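Local coordinates for protein pyruvate formate-lyase 2 (Archaeoglobus fulgidus, PDB 2F3O) that is of unknown function but belongs to the glycyl radical enzymes related to pyruvate formate-lyase and glycerol dehydratase, and probably acts as a lyase, at residues A17-E22 against N99-D104; A46-L51 against S203-N208; A330-V335 against Q366-V371. All coordinates share one frame; numbering follows the deposited sequence.

Overall arrangement
The three contacts join different elements of the fold. Interaction 3 is the most central, about 8 Å from the centre of the chain against about 22 Å and 26 Å for interactions 1 and 2 (centre to centre), and all its touching residues are buried. It pairs neighbouring parallel strands and adds side-chain amide chemistry beside the loop of Gly752. Interaction 1, partly buried, also relies on backbone bonds, but as a single bridge between a very short strand and a loop, backed by leucines. Interaction 2, buried though far from the chain centre, packs two helices through alanine and leucine contacts, with a salt bridge between partly exposed residues. No two interactions touch.

Interaction 1: residues A17-E22 against N99-D104; sequences ARLSVE and NRLMVD
Leu19 and Leu101 meet through one branch each, CD1 of Leu19 lying 3.9 Å from CD1 of Leu101, with the two side chains running obliquely past each other. In Leu101, CG lies beside the backbone nitrogen and anti to the carbonyl carbon (chi1 -60°), a setting that puts CD1 at Leu19 while CD2 turns back to the strand, where it approaches Arg18 O at 3.5 Å and also touches CB of Ala17. One side chain thus spans three successive residues. Leu19, with CG anti to its nitrogen (chi1 -174°), brings its own CD1 to meet the first of these branches. Ile86 and Ala75 touch both leucines as well, and Leu111 of helix 105-119 covers Leu19.

The backbone gives the contact its register. Met102 N donates to Ala17 O at 3.0 Å, and Met102 O accepts from Leu19 N at 2.9 Å. The backbone N and O of Met102 thus bond to the residues flanking Arg18, the pattern of a single beta bridge between Arg18 and Met102. The loop 99-104 lies along strand 18-19, which also pairs in parallel with strand 74-75 through further backbone bonds of Arg18. A water continues the link, donating to Leu19 O and accepting from Asp104 N just before helix 105-119.

Met102 bends at chi3, and its CE comes to rest 3.9 Å from CB of Arg18. Beyond CB the extended arginine leaves the contact: its NH2 forms a salt bridge with OE2 of Glu22 at 2.9 Å, on the syn side of the carboxylate, while NH2 and NE also donate to the carbonyls of Pro70 and Asn71. Ser20 OG donates to Glu22 OE1 at 3.0 Å, nearly in line with that C-O bond.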
loop_
_atom_site.group_PDB
_atom_site.type_symbol
_atom_site.label_atom_id
_atom_site.label_comp_id
_atom_site.label_asym_id
_atom_site.label_seq_id
_atom_site.Cartn_x
_atom_site.Cartn_y
_atom_site.Cartn_z
ATOM N N ALA A 17 -21.773 -33.744 35.062
ATOM C CA ALA A 17 -20.805 -33.449 34.008
ATOM C C ALA A 17 -19.452 -34.075 34.280
ATOM O O ALA A 17 -19.078 -34.305 35.426
ATOM C CB ALA A 17 -20.666 -31.960 33.813
ATOM N N ARG A 18 -18.715 -34.351 33.213
ATOM C CA ARG A 18 -17.385 -34.933 33.346
ATOM C C ARG A 18 -16.256 -34.033 32.791
ATOM O O ARG A 18 -16.489 -33.115 32.006
ATOM C CB ARG A 18 -17.358 -36.307 32.676
ATOM C CG ARG A 18 -17.400 -36.261 31.168
ATOM C CD ARG A 18 -17.507 -37.648 30.597
ATOM N NE ARG A 18 -17.141 -37.734 29.186
ATOM C CZ ARG A 18 -15.933 -38.082 28.762
ATOM N NH1 ARG A 18 -14.975 -38.348 29.629
ATOM N NH2 ARG A 18 -15.673 -38.165 27.475
ATOM N N LEU A 19 -15.027 -34.285 33.221
ATOM C CA LEU A 19 -13.890 -33.703 32.548
ATOM C C LEU A 19 -13.520 -34.591 31.351
ATOM O O LEU A 19 -13.015 -35.698 31.521
ATOM C CB LEU A 19 -12.722 -33.583 33.503
ATOM C CG LEU A 19 -11.587 -32.837 32.834
ATOM C CD1 LEU A 19 -11.994 -31.383 32.633
ATOM C CD2 LEU A 19 -10.327 -32.943 33.653
ATOM N N SER A 20 -13.805 -34.103 30.146
ATOM C CA SER A 20 -13.555 -34.853 28.908
ATOM C C SER A 20 -12.113 -34.711 28.416
ATOM O O SER A 20 -11.467 -33.697 28.634
ATOM C CB SER A 20 -14.530 -34.433 27.816
ATOM O OG SER A 20 -14.120 -34.939 26.572
ATOM N N VAL A 21 -11.601 -35.724 27.743
ATOM C CA VAL A 21 -10.173 -35.796 27.574
ATOM C C VAL A 21 -9.771 -36.191 26.150
ATOM O O VAL A 21 -8.663 -35.915 25.704
ATOM C CB VAL A 21 -9.610 -36.726 28.668
ATOM C CG1 VAL A 21 -8.639 -37.745 28.141
ATOM C CG2 VAL A 21 -9.017 -35.910 29.779
ATOM N N GLU A 22 -10.715 -36.778 25.422
ATOM C CA GLU A 22 -10.461 -37.356 24.093
ATOM C C GLU A 22 -10.001 -36.342 23.036
ATOM O O GLU A 22 -9.127 -36.651 22.221
ATOM C CB GLU A 22 -11.687 -38.138 23.591
ATOM C CG GLU A 22 -12.133 -39.302 24.486
ATOM C CD GLU A 22 -13.083 -38.872 25.612
ATOM O OE1 GLU A 22 -13.425 -37.668 25.677
ATOM O OE2 GLU A 22 -13.490 -39.729 26.433
ATOM N N ASN A 99 -19.851 -26.250 39.490
ATOM C CA ASN A 99 -19.287 -26.798 38.245
ATOM C C ASN A 99 -18.386 -28.012 38.473
ATOM O O ASN A 99 -17.222 -28.043 38.066
ATOM C CB ASN A 99 -18.573 -25.703 37.446
ATOM C CG ASN A 99 -18.375 -26.063 35.989
ATOM O OD1 ASN A 99 -19.270 -26.593 35.332
ATOM N ND2 ASN A 99 -17.194 -25.764 35.474
ATOM N N ARG A 100 -18.948 -28.993 39.168
ATOM C CA ARG A 100 -18.258 -30.238 39.460
ATOM C C ARG A 100 -18.097 -31.083 38.200
ATOM O O ARG A 100 -18.985 -31.149 37.357
ATOM C CB ARG A 100 -18.988 -31.020 40.564
ATOM C CG ARG A 100 -20.481 -31.291 40.304
ATOM C CD ARG A 100 -21.145 -31.952 41.508
ATOM N NE ARG A 100 -20.431 -31.633 42.746
ATOM C CZ ARG A 100 -20.631 -32.252 43.909
ATOM N NH1 ARG A 100 -21.537 -33.227 44.007
ATOM N NH2 ARG A 100 -19.921 -31.901 44.978
ATOM N N LEU A 101 -16.933 -31.701 38.068
ATOM C CA LEU A 101 -16.620 -32.512 36.905
ATOM C C LEU A 101 -16.042 -33.822 37.397
ATOM O O LEU A 101 -15.048 -33.820 38.115
ATOM C CB LEU A 101 -15.585 -31.796 36.025
ATOM C CG LEU A 101 -15.911 -30.413 35.440
ATOM C CD1 LEU A 101 -14.662 -29.665 34.970
ATOM C CD2 LEU A 101 -16.918 -30.560 34.318
ATOM N N MET A 102 -16.661 -34.939 37.035
ATOM C CA MET A 102 -16.110 -36.225 37.425
ATOM C C MET A 102 -14.859 -36.432 36.596
ATOM O O MET A 102 -14.847 -36.139 35.407
ATOM C CB MET A 102 -17.083 -37.370 37.152
ATOM C CG MET A 102 -18.530 -37.076 37.459
ATOM S SD MET A 102 -19.634 -38.357 36.811
ATOM C CE MET A 102 -18.894 -38.802 35.222
ATOM N N VAL A 103 -13.796 -36.911 37.221
ATOM C CA VAL A 103 -12.595 -37.219 36.470
ATOM C C VAL A 103 -12.282 -38.707 36.569
ATOM O O VAL A 103 -12.159 -39.248 37.662
ATOM C CB VAL A 103 -11.399 -36.313 36.893
ATOM C CG1 VAL A 103 -11.360 -36.088 38.405
ATOM C CG2 VAL A 103 -10.095 -36.863 36.384
ATOM N N ASP A 104 -12.224 -39.376 35.420
ATOM C CA ASP A 104 -11.825 -40.781 35.365
ATOM C C ASP A 104 -10.346 -40.880 35.737
ATOM O O ASP A 104 -9.495 -40.335 35.043
ATOM C CB ASP A 104 -12.055 -41.350 33.965
ATOM C CG ASP A 104 -11.525 -42.751 33.820
ATOM O OD1 ASP A 104 -10.449 -42.933 33.221
ATOM O OD2 ASP A 104 -12.181 -43.674 34.324
HETATM O O HOH W 1 -12.247 -38.380 32.598
#

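Interaction 2: residues A46-L51 against S203-N208; sequences ALKHVL and SEAVIN
Lys48 and Ala205 mark the closest backbone approach, their CA atoms only 4.7 Å apart. The segments 46-51 and 203-208 are stretches of two longer helices, 39-53 and 190-221, whose local axes run almost parallel, 11° between their N-to-C directions, with a closest approach of 8.8 Å. Each segment keeps its own i to i+4 backbone bonds, such as Val50 N to Ala46 O and Asn208 N to Glu204 O, and none crosses between them, so side chains carry the contact.

Ala205 points toward the facing helix: Ala205 CB sits 3.6 Å from Lys48 CA and 3.7 Å from Lys48 CB. The methyl is small enough to rest directly on the lysine's backbone and the base of its chain. Leu51, about one turn beyond Lys48, also points across; its CD1 branch touches CB of Ala205 and CG2 of Val206, both at 4.0 Å. CB of Val206 points away from the other helix, yet its CG2 still meets this leucine branch.

Lys48 begins with CG anti to the backbone nitrogen (chi1 170°), passes over Ala205, then bends at chi3 to bring NZ to Glu204 OE2 at 3.2 Å. The ammonium arrives on the anti side of the carboxylate, 22° out of its plane. Glu204 extends beyond CG, and its other oxygen, OE1, pairs with Lys200 on its own helix. Around this pair of helices, helix 22-34 and helix 250-267 pack on 46-51, while helix 168-184 packs on 203-208.

The chemistry divides the contact in two: apolar carbon around Ala205 sets the close spacing, and charge joins its partly exposed edge. Glu204 lies between two lysines, an environment likely to favour its ionised form.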
loop_
_atom_site.group_PDB
_atom_site.type_symbol
_atom_site.label_atom_id
_atom_site.label_comp_id
_atom_site.label_asym_id
_atom_site.label_seq_id
_atom_site.Cartn_x
_atom_site.Cartn_y
_atom_site.Cartn_z
ATOM N N ALA A 46 -4.083 -31.348 13.296
ATOM C CA ALA A 46 -4.546 -31.713 14.626
ATOM C C ALA A 46 -6.059 -31.801 14.683
ATOM O O ALA A 46 -6.608 -32.799 15.164
ATOM C CB ALA A 46 -4.046 -30.743 15.632
ATOM N N LEU A 47 -6.721 -30.768 14.166
ATOM C CA LEU A 47 -8.169 -30.730 14.091
ATOM C C LEU A 47 -8.666 -31.913 13.305
ATOM O O LEU A 47 -9.661 -32.517 13.700
ATOM C CB LEU A 47 -8.650 -29.432 13.432
ATOM C CG LEU A 47 -10.095 -28.910 13.581
ATOM C CD1 LEU A 47 -10.881 -29.100 12.324
ATOM C CD2 LEU A 47 -10.831 -29.492 14.785
ATOM N N LYS A 48 -7.976 -32.245 12.209
ATOM C CA LYS A 48 -8.401 -33.357 11.376
ATOM C C LYS A 48 -8.333 -34.634 12.166
ATOM O O LYS A 48 -9.326 -35.360 12.238
ATOM C CB LYS A 48 -7.572 -33.499 10.104
ATOM C CG LYS A 48 -7.869 -34.809 9.370
ATOM C CD LYS A 48 -6.949 -35.098 8.212
ATOM C CE LYS A 48 -7.528 -34.529 6.929
ATOM N NZ LYS A 48 -6.965 -35.176 5.710
ATOM N N HIS A 49 -7.182 -34.867 12.797
ATOM C CA HIS A 49 -6.965 -36.053 13.601
ATOM C C HIS A 49 -8.037 -36.227 14.691
ATOM O O HIS A 49 -8.588 -37.323 14.817
ATOM C CB HIS A 49 -5.549 -36.049 14.182
ATOM C CG HIS A 49 -5.131 -37.349 14.818
ATOM N ND1 HIS A 49 -4.840 -38.482 14.088
ATOM C CD2 HIS A 49 -4.916 -37.677 16.117
ATOM C CE1 HIS A 49 -4.482 -39.453 14.910
ATOM N NE2 HIS A 49 -4.512 -38.989 16.146
ATOM N N VAL A 50 -8.379 -35.167 15.437
ATOM C CA VAL A 50 -9.474 -35.303 16.417
ATOM C C VAL A 50 -10.855 -35.600 15.786
ATOM O O VAL A 50 -11.600 -36.385 16.337
ATOM C CB VAL A 50 -9.573 -34.157 17.504
ATOM C CG1 VAL A 50 -8.209 -33.612 17.898
ATOM C CG2 VAL A 50 -10.472 -33.043 17.072
ATOM N N LEU A 51 -11.178 -35.033 14.622
ATOM C CA LEU A 51 -12.503 -35.230 14.042
ATOM C C LEU A 51 -12.612 -36.635 13.446
ATOM O O LEU A 51 -13.688 -37.226 13.399
ATOM C CB LEU A 51 -12.833 -34.156 12.984
ATOM C CG LEU A 51 -13.098 -32.681 13.334
ATOM C CD1 LEU A 51 -13.473 -31.917 12.079
ATOM C CD2 LEU A 51 -14.180 -32.515 14.364
ATOM N N SER A 203 -11.034 -28.763 5.434
ATOM C CA SER A 203 -12.262 -29.067 4.715
ATOM C C SER A 203 -12.505 -30.574 4.644
ATOM O O SER A 203 -13.610 -31.039 4.917
ATOM C CB SER A 203 -12.213 -28.493 3.305
ATOM O OG SER A 203 -11.999 -27.097 3.362
ATOM N N GLU A 204 -11.455 -31.311 4.280
ATOM C CA GLU A 204 -11.459 -32.772 4.231
ATOM C C GLU A 204 -11.900 -33.385 5.549
ATOM O O GLU A 204 -12.723 -34.279 5.563
ATOM C CB GLU A 204 -10.065 -33.294 3.879
ATOM C CG GLU A 204 -9.739 -33.284 2.399
ATOM C CD GLU A 204 -8.237 -33.265 2.138
ATOM O OE1 GLU A 204 -7.840 -33.045 0.974
ATOM O OE2 GLU A 204 -7.444 -33.458 3.097
ATOM N N ALA A 205 -11.347 -32.883 6.644
ATOM C CA ALA A 205 -11.709 -33.286 7.991
ATOM C C ALA A 205 -13.215 -33.196 8.252
ATOM O O ALA A 205 -13.821 -34.146 8.768
ATOM C CB ALA A 205 -10.971 -32.415 8.979
ATOM N N VAL A 206 -13.800 -32.051 7.884
ATOM C CA VAL A 206 -15.199 -31.743 8.165
ATOM C C VAL A 206 -16.146 -32.586 7.322
ATOM O O VAL A 206 -17.157 -33.086 7.838
ATOM C CB VAL A 206 -15.465 -30.225 8.044
ATOM C CG1 VAL A 206 -16.800 -29.921 7.396
ATOM C CG2 VAL A 206 -15.390 -29.585 9.431
ATOM N N ILE A 207 -15.769 -32.796 6.053
ATOM C CA ILE A 207 -16.478 -33.707 5.134
ATOM C C ILE A 207 -16.497 -35.132 5.694
ATOM O O ILE A 207 -17.559 -35.739 5.839
ATOM C CB ILE A 207 -15.856 -33.671 3.725
ATOM C CG1 ILE A 207 -16.083 -32.304 3.091
ATOM C CG2 ILE A 207 -16.458 -34.730 2.821
ATOM C CD1 ILE A 207 -15.342 -32.114 1.812
ATOM N N ASN A 208 -15.324 -35.617 6.077
ATOM C CA ASN A 208 -15.174 -36.924 6.689
ATOM C C ASN A 208 -15.900 -37.057 8.005
ATOM O O ASN A 208 -16.358 -38.146 8.322
ATOM C CB ASN A 208 -13.696 -37.250 6.881
ATOM C CG ASN A 208 -12.964 -37.441 5.554
ATOM O OD1 ASN A 208 -13.544 -37.254 4.473
ATOM N ND2 ASN A 208 -11.676 -37.784 5.628
#

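Interaction 3: residues A330-V335 against Q366-V371; sequences ATNQAV and QPNVHV
A bend at chi2 (-67°) in Gln366 folds its amide back over Asn332, where NE2 donates to OD1 at 3.0 Å. The donor stands above the asparagine's carbonyl plane, 71° out of it, and the two side chains cross at about a right angle, with their amide planes 63° apart. The contact joins the strands of a beta-alpha-beta unit, 334-338 and 368-373, connected through helix 350-362. Their parallel ladder is evidenced by Asn368 N to Gln333 O (3.1 Å), Val335 N to Asn368 O (3.0 Å) and His370 N to Val335 O (2.8 Å).

Replacing Gln366 with an alanine would probably leave OD1 of Asn332 without this donor and its amide freer to turn. That amide's ND2 binds a glycerol, probably from the crystallisation liquor. Asn368 donates through ND2 to the carbonyl of Gly752, the predicted glycyl radical site, and accepts from Arg749, tying the start of this strand to the glycine's loop.

On the face of Val335 and Val369, Val335 CG1 packs 3.8 Å from Val369 CB. ND1 of His370 is hydrogen-bonded to OG1 of Thr423; on the face of Ala334 and Asn368, His370 CE1 lies 3.6 Å from Ala334 CB.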
loop_
_atom_site.group_PDB
_atom_site.type_symbol
_atom_site.label_atom_id
_atom_site.label_comp_id
_atom_site.label_asym_id
_atom_site.label_seq_id
_atom_site.Cartn_x
_atom_site.Cartn_y
_atom_site.Cartn_z
ATOM N N ALA A 330 -20.267 -20.656 32.216
ATOM C CA ALA A 330 -20.401 -19.753 31.091
ATOM C C ALA A 330 -19.661 -20.277 29.882
ATOM O O ALA A 330 -18.440 -20.410 29.886
ATOM C CB ALA A 330 -19.878 -18.410 31.479
ATOM N N THR A 331 -20.406 -20.614 28.847
ATOM C CA THR A 331 -19.792 -20.974 27.583
ATOM C C THR A 331 -20.384 -20.063 26.522
ATOM O O THR A 331 -19.663 -19.312 25.867
ATOM C CB THR A 331 -20.024 -22.450 27.228
ATOM O OG1 THR A 331 -21.425 -22.752 27.282
ATOM C CG2 THR A 331 -19.276 -23.344 28.199
ATOM N N ASN A 332 -21.701 -20.155 26.363
ATOM C CA ASN A 332 -22.493 -19.155 25.672
ATOM C C ASN A 332 -22.485 -19.160 24.166
ATOM O O ASN A 332 -22.180 -18.143 23.547
ATOM C CB ASN A 332 -22.255 -17.762 26.249
ATOM C CG ASN A 332 -22.813 -17.642 27.625
ATOM O OD1 ASN A 332 -24.006 -17.791 27.800
ATOM N ND2 ASN A 332 -21.965 -17.429 28.617
ATOM N N GLN A 333 -22.820 -20.309 23.588
ATOM C CA GLN A 333 -23.135 -20.373 22.177
ATOM C C GLN A 333 -24.404 -19.584 21.988
ATOM O O GLN A 333 -25.471 -20.049 22.334
ATOM C CB GLN A 333 -23.374 -21.811 21.720
ATOM C CG GLN A 333 -22.125 -22.648 21.627
ATOM C CD GLN A 333 -22.434 -24.116 21.621
ATOM O OE1 GLN A 333 -22.912 -24.656 20.627
ATOM N NE2 GLN A 333 -22.157 -24.779 22.734
ATOM N N ALA A 334 -24.287 -18.388 21.438
ATOM C CA ALA A 334 -25.428 -17.516 21.343
ATOM C C ALA A 334 -26.223 -17.702 20.066
ATOM O O ALA A 334 -25.730 -18.220 19.078
ATOM C CB ALA A 334 -24.997 -16.091 21.474
ATOM N N VAL A 335 -27.461 -17.250 20.086
ATOM C CA VAL A 335 -28.288 -17.340 18.916
ATOM C C VAL A 335 -28.988 -15.982 18.810
ATOM O O VAL A 335 -29.366 -15.419 19.837
ATOM C CB VAL A 335 -29.224 -18.583 19.062
ATOM C CG1 VAL A 335 -30.634 -18.239 19.524
ATOM C CG2 VAL A 335 -29.223 -19.420 17.793
ATOM N N GLN A 366 -28.639 -23.186 28.119
ATOM C CA GLN A 366 -27.998 -22.899 26.857
ATOM C C GLN A 366 -28.719 -23.296 25.580
ATOM O O GLN A 366 -29.140 -24.446 25.433
ATOM C CB GLN A 366 -26.612 -23.574 26.763
ATOM C CG GLN A 366 -25.451 -22.930 27.501
ATOM C CD GLN A 366 -25.035 -21.592 26.955
ATOM O OE1 GLN A 366 -25.186 -21.324 25.781
ATOM N NE2 GLN A 366 -24.479 -20.750 27.810
ATOM N N PRO A 367 -29.085 -22.298 24.780
ATOM C CA PRO A 367 -28.217 -21.446 24.007
ATOM C C PRO A 367 -28.450 -20.074 24.667
ATOM O O PRO A 367 -29.421 -19.889 25.412
ATOM C CB PRO A 367 -28.805 -21.504 22.594
ATOM C CG PRO A 367 -30.085 -22.213 22.723
ATOM C CD PRO A 367 -30.426 -22.324 24.192
ATOM N N ASN A 368 -27.565 -19.118 24.465
ATOM C CA ASN A 368 -27.868 -17.815 24.982
ATOM C C ASN A 368 -28.719 -17.159 23.947
ATOM O O ASN A 368 -28.208 -16.733 22.929
ATOM C CB ASN A 368 -26.607 -17.001 25.210
ATOM C CG ASN A 368 -26.810 -15.935 26.251
ATOM O OD1 ASN A 368 -27.938 -15.597 26.584
ATOM N ND2 ASN A 368 -25.722 -15.409 26.784
ATOM N N VAL A 369 -30.022 -17.092 24.174
ATOM C CA VAL A 369 -30.886 -16.513 23.143
ATOM C C VAL A 369 -31.068 -14.992 23.206
ATOM O O VAL A 369 -31.469 -14.416 24.225
ATOM C CB VAL A 369 -32.150 -17.347 22.894
ATOM C CG1 VAL A 369 -32.233 -18.450 23.921
ATOM C CG2 VAL A 369 -33.393 -16.494 22.795
ATOM N N HIS A 370 -30.745 -14.357 22.087
ATOM C CA HIS A 370 -30.678 -12.922 22.008
ATOM C C HIS A 370 -31.695 -12.405 21.040
ATOM O O HIS A 370 -31.703 -12.781 19.873
ATOM C CB HIS A 370 -29.306 -12.516 21.538
ATOM C CG HIS A 370 -28.221 -12.836 22.510
ATOM N ND1 HIS A 370 -26.899 -12.927 22.145
ATOM C CD2 HIS A 370 -28.260 -13.080 23.839
ATOM C CE1 HIS A 370 -26.166 -13.201 23.205
ATOM N NE2 HIS A 370 -26.969 -13.305 24.247
ATOM N N VAL A 371 -32.577 -11.546 21.528
ATOM C CA VAL A 371 -33.689 -11.080 20.715
ATOM C C VAL A 371 -33.500 -9.613 20.382
ATOM O O VAL A 371 -33.485 -8.763 21.267
ATOM C CB VAL A 371 -35.050 -11.277 21.417
ATOM C CG1 VAL A 371 -36.174 -11.139 20.423
ATOM C CG2 VAL A 371 -35.129 -12.630 22.084
#